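Local coordinates for protein nuclease NucT (Helicobacter pylori, PDB 6EHI) that is a nuclease of the PLD-like family, built on a mixed beta sheet flanked by helices and found here as two copies in the assembly, at residues Ala30-Phe41 with Ile58-Asn69; Asp81-Leu91 with Lys154-Phe162. The protein carries 1 engineered substitution. All blocks are in the same frame, centred on the assembly; numbering follows the deposited sequence. Where two conformers were deposited one is given.

How the contacts relate
The two contacts are neighbours in one mixed sheet, with centres about 8 Å apart. Contact 1 pairs strands 33-38 and 59-65. Strand 86-91 of contact 2 lies on the other side of 59-65, and a short, weakly bonded strand 160-161 is the outermost one there within this chain. Two probable hydrogen bonds stitch the contacts together: Ile62 N to Lys87 O at 2.9 Å, and Tyr66 N to Leu91 O, also 2.9 Å. Gln61 NE2 packs 3.3 Å from Leu156 CD2. A glycerol sits about 3 Å from the side chain of Ser40 and an acetate about 5 Å from that of Ile38; both ligands, probably from the crystallisation liquor, lie at contact 1.

Contact 1. Residues Ala30-Phe41 with Ile58-Asn69; sequences ARESVKIAIYSF and IKVQIIYDYESN
Ile36 and Ile62 lie side by side at the middle of two parallel strands, 33-38 and 59-65, whose directions differ by 5°; helix 44-54 joins them in a beta-alpha-beta crossover. This is the tight part. Backbone bonds alternate from strand to strand, among them Ile63 N to Ile36 O at 2.8 Å, and CA-H...O contacts fill in between. Ile62 CG2 rests against the CG2 methyls of both Ile36 (3.9 Å) and Ile38 (4.0 Å), on the face where Ile36 and Val60 meet Ile50 of helix 44-54. Further along that face the Phe41 and Tyr64 rings are nearly parallel but slid apart, and Tyr64 OH is hydrogen-bonded to Thr76.

The face bearing Ser33, Lys35, Lys59 and Gln61 is looser toward the strand starts, where Lys59 is exposed; helix 142-158 touches Lys35, Gln61 and Ile63. Lys35 and Gln61 run alongside each other, and the lysine's bend at its last torsion brings NZ 2.8 Å from Gln61 OE1.

Past the strand ends ordered waters join the two segments. Tyr39 carries CG opposite its backbone N (chi1 175°), laying the ring alongside Asp65, its plane 31° from the carboxylate. Ser68 CB comes over one ring face, 4.0 Å from CZ, while a water bridges Tyr39 OH and Asp65 OD2. That same OD2 caps the short, weakly bonded helix that follows, accepting from Ser68 N. Asn69 OD1 is hydrogen-bonded to Ser75 OG and accepts from a water that Phe41 N donates to. ND2 of that amide spends both hydrogens in plane, on Tyr39 O and Asp65 O, each 2.9 Å away.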
loop_
_atom_site.group_PDB
_atom_site.type_symbol
_atom_site.label_atom_id
_atom_site.label_comp_id
_atom_site.label_asym_id
_atom_site.label_seq_id
_atom_site.Cartn_x
_atom_site.Cartn_y
_atom_site.Cartn_z
ATOM N N ALA A 30 11.356 5.756 18.445
ATOM C CA ALA A 30 11.249 7.177 18.132
ATOM C C ALA A 30 11.697 8.034 19.321
ATOM O O ALA A 30 11.484 7.713 20.481
ATOM C CB ALA A 30 9.851 7.624 17.719
ATOM N N ARG A 31 12.382 9.088 18.986
ATOM C CA ARG A 31 12.928 10.012 19.980
ATOM C C ARG A 31 12.170 11.321 20.026
ATOM O O ARG A 31 12.344 12.059 20.991
ATOM C CB ARG A 31 14.401 10.338 19.656
ATOM C CG ARG A 31 15.235 9.109 19.407
ATOM C CD ARG A 31 16.711 9.443 19.238
ATOM N NE ARG A 31 17.464 8.183 19.240
ATOM C CZ ARG A 31 18.798 8.080 19.132
ATOM N NH1 ARG A 31 19.587 9.156 19.021
ATOM N NH2 ARG A 31 19.344 6.861 19.140
ATOM N N GLU A 32 11.364 11.633 18.992
ATOM C CA GLU A 32 10.619 12.907 18.878
ATOM C C GLU A 32 9.152 12.824 18.525
ATOM O O GLU A 32 8.302 13.440 19.191
ATOM C CB GLU A 32 11.256 13.775 17.771
ATOM C CG GLU A 32 12.725 14.111 18.047
ATOM C CD GLU A 32 12.885 15.007 19.260
ATOM O OE1 GLU A 32 11.996 15.871 19.451
ATOM O OE2 GLU A 32 13.892 14.873 19.997
ATOM N N SER A 33 8.865 12.151 17.412
ATOM C CA SER A 33 7.519 12.162 16.886
ATOM C C SER A 33 7.181 10.950 16.038
ATOM O O SER A 33 8.056 10.265 15.456
ATOM C CB SER A 33 7.257 13.382 16.018
ATOM O OG SER A 33 8.074 13.402 14.883
ATOM N N VAL A 34 5.878 10.668 16.040
ATOM C CA VAL A 34 5.347 9.553 15.254
ATOM C C VAL A 34 4.089 10.058 14.601
ATOM O O VAL A 34 3.141 10.504 15.276
ATOM C CB VAL A 34 5.081 8.287 16.103
ATOM C CG1 VAL A 34 4.396 7.232 15.259
ATOM C CG2 VAL A 34 6.346 7.713 16.685
ATOM N N LYS A 35 4.097 10.046 13.261
ATOM C CA LYS A 35 3.019 10.507 12.473
ATOM C C LYS A 35 2.483 9.370 11.642
ATOM O O LYS A 35 3.222 8.742 10.869
ATOM C CB LYS A 35 3.467 11.669 11.587
ATOM C CG LYS A 35 3.863 12.976 12.383
ATOM C CD LYS A 35 4.485 14.046 11.484
ATOM C CE LYS A 35 4.974 15.221 12.291
ATOM N NZ LYS A 35 3.787 16.031 12.690
ATOM N N ILE A 36 1.175 9.080 11.782
ATOM C CA ILE A 36 0.642 7.866 11.142
ATOM C C ILE A 36 -0.620 8.210 10.413
ATOM O O ILE A 36 -1.467 8.981 10.918
ATOM C CB ILE A 36 0.291 6.791 12.183
ATOM C CG1 ILE A 36 1.544 6.311 12.889
ATOM C CG2 ILE A 36 -0.531 5.613 11.618
ATOM C CD1 ILE A 36 1.375 5.714 14.309
ATOM N N ALA A 37 -0.763 7.711 9.181
ATOM C CA ALA A 37 -2.059 7.691 8.487
ATOM C C ALA A 37 -2.365 6.269 8.141
ATOM O O ALA A 37 -1.520 5.646 7.508
ATOM C CB ALA A 37 -1.978 8.532 7.267
ATOM N N ILE A 38 -3.476 5.723 8.637
ATOM C CA ILE A 38 -3.785 4.308 8.481
ATOM C C ILE A 38 -5.213 4.083 8.179
ATOM O O ILE A 38 -6.071 4.580 8.873
ATOM C CB ILE A 38 -3.326 3.563 9.745
ATOM C CG1 ILE A 38 -3.402 2.033 9.593
ATOM C CG2 ILE A 38 -3.948 4.121 11.019
ATOM C CD1 ILE A 38 -2.475 1.486 8.540
ATOM N N TYR A 39 -5.484 3.242 7.160
ATOM C CA TYR A 39 -6.820 2.851 6.773
ATOM C C TYR A 39 -7.477 2.013 7.858
ATOM O O TYR A 39 -8.518 2.418 8.429
ATOM C CB TYR A 39 -6.821 2.071 5.401
ATOM C CG TYR A 39 -8.175 1.571 5.064
ATOM C CD1 TYR A 39 -9.136 2.439 4.514
ATOM C CD2 TYR A 39 -8.557 0.241 5.374
ATOM C CE1 TYR A 39 -10.407 2.003 4.250
ATOM C CE2 TYR A 39 -9.845 -0.180 5.139
ATOM C CZ TYR A 39 -10.771 0.756 4.602
ATOM O OH TYR A 39 -12.071 0.385 4.274
ATOM N N SER A 40 -6.893 0.824 8.170
ATOM C CA SER A 40 -7.424 -0.047 9.211
ATOM C C SER A 40 -6.289 -0.373 10.176
ATOM O O SER A 40 -5.197 -0.715 9.737
ATOM C CB SER A 40 -8.006 -1.347 8.610
ATOM O OG SER A 40 -8.148 -2.379 9.577
ATOM N N PHE A 41 -6.564 -0.292 11.483
ATOM C CA PHE A 41 -5.568 -0.457 12.485
ATOM C C PHE A 41 -6.259 -1.153 13.678
ATOM O O PHE A 41 -6.911 -0.537 14.507
ATOM C CB PHE A 41 -4.964 0.897 12.838
ATOM C CG PHE A 41 -3.949 0.909 13.920
ATOM C CD1 PHE A 41 -3.424 -0.271 14.510
ATOM C CD2 PHE A 41 -3.572 2.116 14.464
ATOM C CE1 PHE A 41 -2.506 -0.221 15.544
ATOM C CE2 PHE A 41 -2.664 2.213 15.529
ATOM C CZ PHE A 41 -2.053 1.029 16.033
ATOM N N ILE A 58 7.040 11.196 23.615
ATOM C CA ILE A 58 6.991 11.425 22.161
ATOM C C ILE A 58 5.591 11.790 21.731
ATOM O O ILE A 58 4.606 11.191 22.191
ATOM C CB ILE A 58 7.526 10.164 21.435
ATOM C CG1 ILE A 58 9.085 10.045 21.432
ATOM C CG2 ILE A 58 7.090 10.122 19.958
ATOM C CD1 ILE A 58 9.707 9.639 22.716
ATOM N N LYS A 59 5.477 12.726 20.806
ATOM C CA LYS A 59 4.195 13.162 20.279
ATOM C C LYS A 59 3.766 12.217 19.147
ATOM O O LYS A 59 4.470 12.076 18.168
ATOM C CB LYS A 59 4.299 14.559 19.758
ATOM C CG LYS A 59 4.569 15.548 20.902
ATOM C CD LYS A 59 4.665 16.986 20.428
ATOM C CE LYS A 59 3.405 17.756 20.782
ATOM N NZ LYS A 59 3.619 19.166 20.331
ATOM N N VAL A 60 2.558 11.672 19.265
ATOM C CA VAL A 60 1.995 10.772 18.320
ATOM C C VAL A 60 0.740 11.362 17.710
ATOM O O VAL A 60 -0.125 11.916 18.399
ATOM C CB VAL A 60 1.665 9.463 19.010
ATOM C CG1 VAL A 60 1.067 8.510 18.028
ATOM C CG2 VAL A 60 2.905 8.897 19.642
ATOM N N GLN A 61 0.629 11.274 16.400
ATOM C CA GLN A 61 -0.560 11.730 15.672
ATOM C C GLN A 61 -0.994 10.572 14.747
ATOM O O GLN A 61 -0.143 9.943 14.136
ATOM C CB GLN A 61 -0.203 12.911 14.826
ATOM C CG GLN A 61 0.138 14.114 15.695
ATOM C CD GLN A 61 0.703 15.282 14.914
ATOM O OE1 GLN A 61 1.580 15.099 14.057
ATOM N NE2 GLN A 61 0.153 16.493 15.155
ATOM N N ILE A 62 -2.265 10.245 14.766
ATOM C CA ILE A 62 -2.798 9.127 13.965
ATOM C C ILE A 62 -4.021 9.578 13.237
ATOM O O ILE A 62 -4.966 9.976 13.897
ATOM C CB ILE A 62 -3.149 7.964 14.891
ATOM C CG1 ILE A 62 -2.007 7.711 15.881
ATOM C CG2 ILE A 62 -3.434 6.694 14.059
ATOM C CD1 ILE A 62 -2.272 6.562 16.815
ATOM N N ILE A 63 -3.996 9.625 11.901
ATOM C CA ILE A 63 -5.179 9.850 11.029
ATOM C C ILE A 63 -5.730 8.484 10.623
ATOM O O ILE A 63 -4.990 7.699 9.999
ATOM C CB ILE A 63 -4.813 10.667 9.765
ATOM C CG1 ILE A 63 -4.054 11.949 10.158
ATOM C CG2 ILE A 63 -6.037 10.837 8.926
ATOM C CD1 ILE A 63 -3.502 12.803 9.015
ATOM N N TYR A 64 -6.948 8.129 11.060
ATOM C CA TYR A 64 -7.648 6.907 10.652
ATOM C C TYR A 64 -8.652 7.147 9.535
ATOM O O TYR A 64 -9.375 8.217 9.511
ATOM C CB TYR A 64 -8.406 6.399 11.826
ATOM C CG TYR A 64 -7.698 5.857 13.044
ATOM C CD1 TYR A 64 -7.086 6.715 14.025
ATOM C CD2 TYR A 64 -7.538 4.462 13.214
ATOM C CE1 TYR A 64 -6.491 6.202 15.158
ATOM C CE2 TYR A 64 -6.908 3.961 14.327
ATOM C CZ TYR A 64 -6.383 4.816 15.296
ATOM O OH TYR A 64 -5.726 4.321 16.401
ATOM N N ASP A 65 -8.864 6.195 8.629
ATOM C CA ASP A 65 -10.029 6.294 7.721
ATOM C C ASP A 65 -11.375 6.484 8.500
ATOM O O ASP A 65 -11.636 5.765 9.489
ATOM C CB ASP A 65 -10.133 5.097 6.777
ATOM C CG ASP A 65 -11.403 5.078 5.950
ATOM O OD1 ASP A 65 -11.447 5.847 5.007
ATOM O OD2 ASP A 65 -12.365 4.278 6.244
ATOM N N TYR A 66 -12.189 7.419 8.012
ATOM C CA TYR A 66 -13.429 7.786 8.717
ATOM C C TYR A 66 -14.421 6.622 8.729
ATOM O O TYR A 66 -14.799 6.132 9.783
ATOM C CB TYR A 66 -14.060 9.061 8.039
ATOM C CG TYR A 66 -15.341 9.461 8.726
ATOM C CD1 TYR A 66 -16.534 8.790 8.471
ATOM C CD2 TYR A 66 -15.308 10.400 9.731
ATOM C CE1 TYR A 66 -17.678 9.140 9.173
ATOM C CE2 TYR A 66 -16.441 10.761 10.421
ATOM C CZ TYR A 66 -17.600 10.101 10.161
ATOM O OH TYR A 66 -18.737 10.450 10.868
ATOM N N GLU A 67 -14.782 6.090 7.598
ATOM C CA GLU A 67 -15.825 4.997 7.623
ATOM C C GLU A 67 -15.359 3.747 8.392
ATOM O O GLU A 67 -16.125 3.100 9.085
ATOM C CB GLU A 67 -16.246 4.621 6.241
ATOM C CG GLU A 67 -17.040 5.687 5.500
ATOM C CD GLU A 67 -18.359 6.108 6.188
ATOM O OE1 GLU A 67 -18.973 5.261 6.882
ATOM O OE2 GLU A 67 -18.770 7.317 6.045
ATOM N N SER A 68 -14.088 3.416 8.305
ATOM C CA SER A 68 -13.585 2.202 8.900
ATOM C C SER A 68 -13.467 2.324 10.406
ATOM O O SER A 68 -13.362 1.305 11.116
ATOM C CB SER A 68 -12.258 1.823 8.209
ATOM O OG SER A 68 -11.691 0.691 8.789
ATOM N N ASN A 69 -13.443 3.568 10.934
ATOM C CA ASN A 69 -12.966 3.762 12.318
ATOM C C ASN A 69 -13.887 4.557 13.220
ATOM O O ASN A 69 -13.656 4.568 14.459
ATOM C CB ASN A 69 -11.530 4.386 12.318
ATOM C CG ASN A 69 -10.505 3.400 11.786
ATOM O OD1 ASN A 69 -10.114 2.447 12.492
ATOM N ND2 ASN A 69 -10.091 3.596 10.519
HETATM O O HOH W 1 -13.849 2.460 4.746
HETATM O O HOH W 2 -10.761 -2.079 10.346
HETATM O O HOH W 3 -9.348 -0.155 12.188
#

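Contact 2. Residues Asp81-Leu91 with Lys154-Phe162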
loop_
_atom_site.group_PDB
_atom_site.type_symbol
_atom_site.label_atom_id
_atom_site.label_comp_id
_atom_site.label_asym_id
_atom_site.label_seq_id
_atom_site.Cartn_x
_atom_site.Cartn_y
_atom_site.Cartn_z
ATOM N N ASP A 81 -7.324 7.057 21.893
ATOM C CA ASP A 81 -7.858 8.423 21.808
ATOM C C ASP A 81 -7.352 9.481 22.830
ATOM O O ASP A 81 -6.755 10.526 22.469
ATOM C CB ASP A 81 -9.387 8.342 21.863
ATOM C CG ASP A 81 -10.064 9.710 21.908
ATOM O OD1 ASP A 81 -9.507 10.743 21.464
ATOM O OD2 ASP A 81 -11.223 9.742 22.387
ATOM N N LYS A 82 -7.591 9.214 24.080
ATOM C CA LYS A 82 -7.222 10.181 25.118
ATOM C C LYS A 82 -5.862 9.861 25.764
ATOM O O LYS A 82 -5.531 10.387 26.807
ATOM C CB LYS A 82 -8.356 10.306 26.168
ATOM C CG LYS A 82 -9.546 11.177 25.734
ATOM C CD LYS A 82 -10.771 10.998 26.644
ATOM C CE LYS A 82 -12.055 10.927 25.846
ATOM N NZ LYS A 82 -12.258 12.184 25.074
ATOM N N TYR A 83 -5.045 9.030 25.133
ATOM C CA TYR A 83 -3.732 8.700 25.651
ATOM C C TYR A 83 -2.823 9.912 25.667
ATOM O O TYR A 83 -2.879 10.742 24.785
ATOM C CB TYR A 83 -3.125 7.547 24.835
ATOM C CG TYR A 83 -2.132 6.755 25.643
ATOM C CD1 TYR A 83 -2.582 5.803 26.595
ATOM C CD2 TYR A 83 -0.768 6.963 25.478
ATOM C CE1 TYR A 83 -1.669 5.092 27.359
ATOM C CE2 TYR A 83 0.154 6.284 26.268
ATOM C CZ TYR A 83 -0.317 5.347 27.198
ATOM O OH TYR A 83 0.600 4.661 27.927
ATOM N N PRO A 84 -2.007 10.068 26.715
ATOM C CA PRO A 84 -1.060 11.177 26.741
ATOM C C PRO A 84 -0.211 11.285 25.478
ATOM O O PRO A 84 0.208 10.258 24.912
ATOM C CB PRO A 84 -0.215 10.848 27.954
ATOM C CG PRO A 84 -1.245 10.303 28.862
ATOM C CD PRO A 84 -2.039 9.381 28.008
ATOM N N ASN A 85 -0.035 12.522 25.032
ATOM C CA ASN A 85 0.791 12.905 23.875
ATOM C C ASN A 85 0.233 12.342 22.568
ATOM O O ASN A 85 0.944 12.335 21.580
ATOM C CB ASN A 85 2.266 12.469 24.060
ATOM C CG ASN A 85 2.846 12.906 25.412
ATOM O OD1 ASN A 85 3.355 12.099 26.205
ATOM N ND2 ASN A 85 2.806 14.173 25.640
ATOM N N THR A 86 -0.990 11.822 22.582
ATOM C CA THR A 86 -1.584 11.127 21.378
ATOM C C THR A 86 -2.807 11.876 20.859
ATOM O O THR A 86 -3.793 12.082 21.565
ATOM C CB THR A 86 -1.845 9.651 21.675
ATOM O OG1 THR A 86 -0.637 9.141 22.289
ATOM C CG2 THR A 86 -2.103 8.775 20.458
ATOM N N LYS A 87 -2.744 12.258 19.592
ATOM C CA LYS A 87 -3.802 12.944 18.840
ATOM C C LYS A 87 -4.344 11.912 17.872
ATOM O O LYS A 87 -3.590 11.402 17.052
ATOM C CB LYS A 87 -3.268 14.137 18.021
ATOM C CG LYS A 87 -4.401 14.952 17.370
ATOM C CD LYS A 87 -3.881 15.970 16.347
ATOM C CE LYS A 87 -4.949 16.777 15.624
ATOM N NZ LYS A 87 -5.883 17.474 16.552
ATOM N N VAL A 88 -5.623 11.602 17.942
ATOM C CA VAL A 88 -6.257 10.715 16.913
ATOM C C VAL A 88 -7.342 11.495 16.219
ATOM O O VAL A 88 -7.996 12.372 16.832
ATOM C CB VAL A 88 -6.775 9.390 17.494
ATOM C CG1 VAL A 88 -5.693 8.651 18.204
ATOM C CG2 VAL A 88 -8.005 9.622 18.360
ATOM N N CYS A 89 -7.570 11.234 14.921
ATOM C CA CYS A 89 -8.612 11.885 14.209
ATOM C C CYS A 89 -9.061 11.016 12.991
ATOM O O CYS A 89 -8.476 9.937 12.778
ATOM C CB CYS A 89 -8.101 13.282 13.824
ATOM S SG CYS A 89 -6.735 13.218 12.596
ATOM N N LEU A 90 -10.062 11.447 12.254
ATOM C CA LEU A 90 -10.700 10.675 11.199
ATOM C C LEU A 90 -10.692 11.444 9.923
ATOM O O LEU A 90 -10.844 12.655 9.945
ATOM C CB LEU A 90 -12.139 10.370 11.590
ATOM C CG LEU A 90 -12.407 9.551 12.827
ATOM C CD1 LEU A 90 -13.844 9.668 13.381
ATOM C CD2 LEU A 90 -12.051 8.118 12.506
ATOM N N LEU A 91 -10.551 10.775 8.773
ATOM C CA LEU A 91 -10.524 11.406 7.527
ATOM C C LEU A 91 -11.211 10.623 6.445
ATOM O O LEU A 91 -10.954 9.421 6.332
ATOM C CB LEU A 91 -9.086 11.726 7.203
ATOM C CG LEU A 91 -8.752 12.435 5.926
ATOM C CD1 LEU A 91 -9.412 13.829 5.855
ATOM C CD2 LEU A 91 -7.259 12.531 5.818
ATOM N N LYS A 154 -0.968 18.746 5.742
ATOM C CA LYS A 154 -2.166 19.115 4.994
ATOM C C LYS A 154 -3.330 18.156 5.302
ATOM O O LYS A 154 -4.447 18.585 5.565
ATOM C CB LYS A 154 -1.934 19.126 3.460
ATOM C CG LYS A 154 -1.090 20.305 2.956
ATOM C CD LYS A 154 -1.168 20.552 1.450
ATOM C CE LYS A 154 -2.540 20.442 0.792
ATOM N NZ LYS A 154 -3.371 21.671 0.693
ATOM N N MET A 155 -3.014 16.840 5.333
ATOM C CA MET A 155 -4.015 15.879 5.765
ATOM C C MET A 155 -4.567 16.201 7.166
ATOM O O MET A 155 -5.807 16.026 7.415
ATOM C CB MET A 155 -3.466 14.465 5.735
ATOM C CG MET A 155 -3.242 14.100 4.272
ATOM S SD MET A 155 -2.400 12.489 4.126
ATOM C CE MET A 155 -3.685 11.403 4.669
ATOM N N LEU A 156 -3.692 16.518 8.074
ATOM C CA LEU A 156 -4.053 16.754 9.471
ATOM C C LEU A 156 -5.024 17.903 9.580
ATOM O O LEU A 156 -5.939 17.908 10.421
ATOM C CB LEU A 156 -2.785 17.081 10.269
ATOM C CG LEU A 156 -2.683 16.588 11.699
ATOM C CD1 LEU A 156 -3.185 15.192 12.001
ATOM C CD2 LEU A 156 -1.194 16.743 12.105
ATOM N N GLU A 157 -4.888 18.887 8.701
ATOM C CA GLU A 157 -5.860 20.037 8.680
ATOM C C GLU A 157 -7.216 19.742 8.135
ATOM O O GLU A 157 -8.127 20.553 8.336
ATOM C CB GLU A 157 -5.334 21.255 7.903
ATOM C CG GLU A 157 -4.372 22.207 8.594
ATOM C CD GLU A 157 -3.518 22.992 7.590
ATOM O OE1 GLU A 157 -4.066 23.510 6.584
ATOM O OE2 GLU A 157 -2.297 23.107 7.820
ATOM N N SER A 158 -7.383 18.635 7.377
ATOM C CA SER A 158 -8.683 18.176 6.944
ATOM C C SER A 158 -9.369 17.140 7.825
ATOM O O SER A 158 -10.528 16.873 7.605
ATOM C CB SER A 158 -8.574 17.665 5.485
ATOM O OG SER A 158 -7.844 18.605 4.667
ATOM N N CYS A 159 -8.637 16.493 8.771
ATOM C CA CYS A 159 -9.216 15.410 9.596
ATOM C C CYS A 159 -10.051 15.975 10.740
ATOM O O CYS A 159 -9.781 17.076 11.254
ATOM C CB CYS A 159 -8.128 14.431 10.126
ATOM S SG CYS A 159 -7.015 14.962 11.460
ATOM N N VAL A 160 -10.994 15.161 11.159
ATOM C CA VAL A 160 -11.994 15.590 12.150
ATOM C C VAL A 160 -11.917 14.786 13.383
ATOM O O VAL A 160 -11.362 13.671 13.399
ATOM C CB VAL A 160 -13.408 15.547 11.574
ATOM C CG1 VAL A 160 -13.488 16.388 10.347
ATOM C CG2 VAL A 160 -13.945 14.104 11.386
ATOM N N GLY A 161 -12.396 15.362 14.490
ATOM C CA GLY A 161 -12.260 14.680 15.802
ATOM C C GLY A 161 -12.951 13.351 15.917
ATOM O O GLY A 161 -13.854 13.043 15.135
ATOM N N PHE A 162 -12.439 12.518 16.834
ATOM C CA PHE A 162 -13.046 11.265 17.082
ATOM C C PHE A 162 -14.070 11.518 18.179
ATOM O O PHE A 162 -13.698 11.587 19.362
ATOM C CB PHE A 162 -12.011 10.228 17.526
ATOM C CG PHE A 162 -12.629 8.974 18.003
ATOM C CD1 PHE A 162 -13.515 8.285 17.213
ATOM C CD2 PHE A 162 -12.338 8.493 19.255
ATOM C CE1 PHE A 162 -14.112 7.136 17.667
ATOM C CE2 PHE A 162 -12.940 7.367 19.731
ATOM C CZ PHE A 162 -13.833 6.680 18.924
#
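The Phe162 ring is met at its edge by both Asp81 and Leu90: Asp81 OD2 comes 3.6 Å from Phe162 CD2, and Leu90 CD1 lies 4.1 Å from Phe162 CD1. The carboxylate approaches the C-H edge in the ring plane, its own plane turned 82° from the ring, a contact that is probably mildly favourable. Val88 CG2 packs beside Phe162 CB, and Ile77 of helix 77-80 also touches the Phe162 side chain.

Next to the ring, the short, weakly bonded strand 160-161 is outermost within this chain. Leu90 and Val160 form an antiparallel hydrogen-bonded pair: Leu90 N to Val160 O and Val160 N to Leu90 O, both 2.8 Å. Beyond it Leu91 splits its branches, CD1 reaching Ser158 O at 3.7 Å and CD2 the Met155 methyl CE at 3.9 Å. Tyr133 of the second subunit packs on Leu91, and Tyr14 of the second subunit on Met155.

Beside the Leu90-Val160 pair, the Cys89-Cys159 disulfide has SG atoms 2.1 Å apart and a dihedral of -89° in one of two Cys159 conformers, which leaves its details less certain. Disulfide and backbone bonds tie the chain leaving helix 142-158 to strand 86-91, so the attachment does not rest on apolar packing alone.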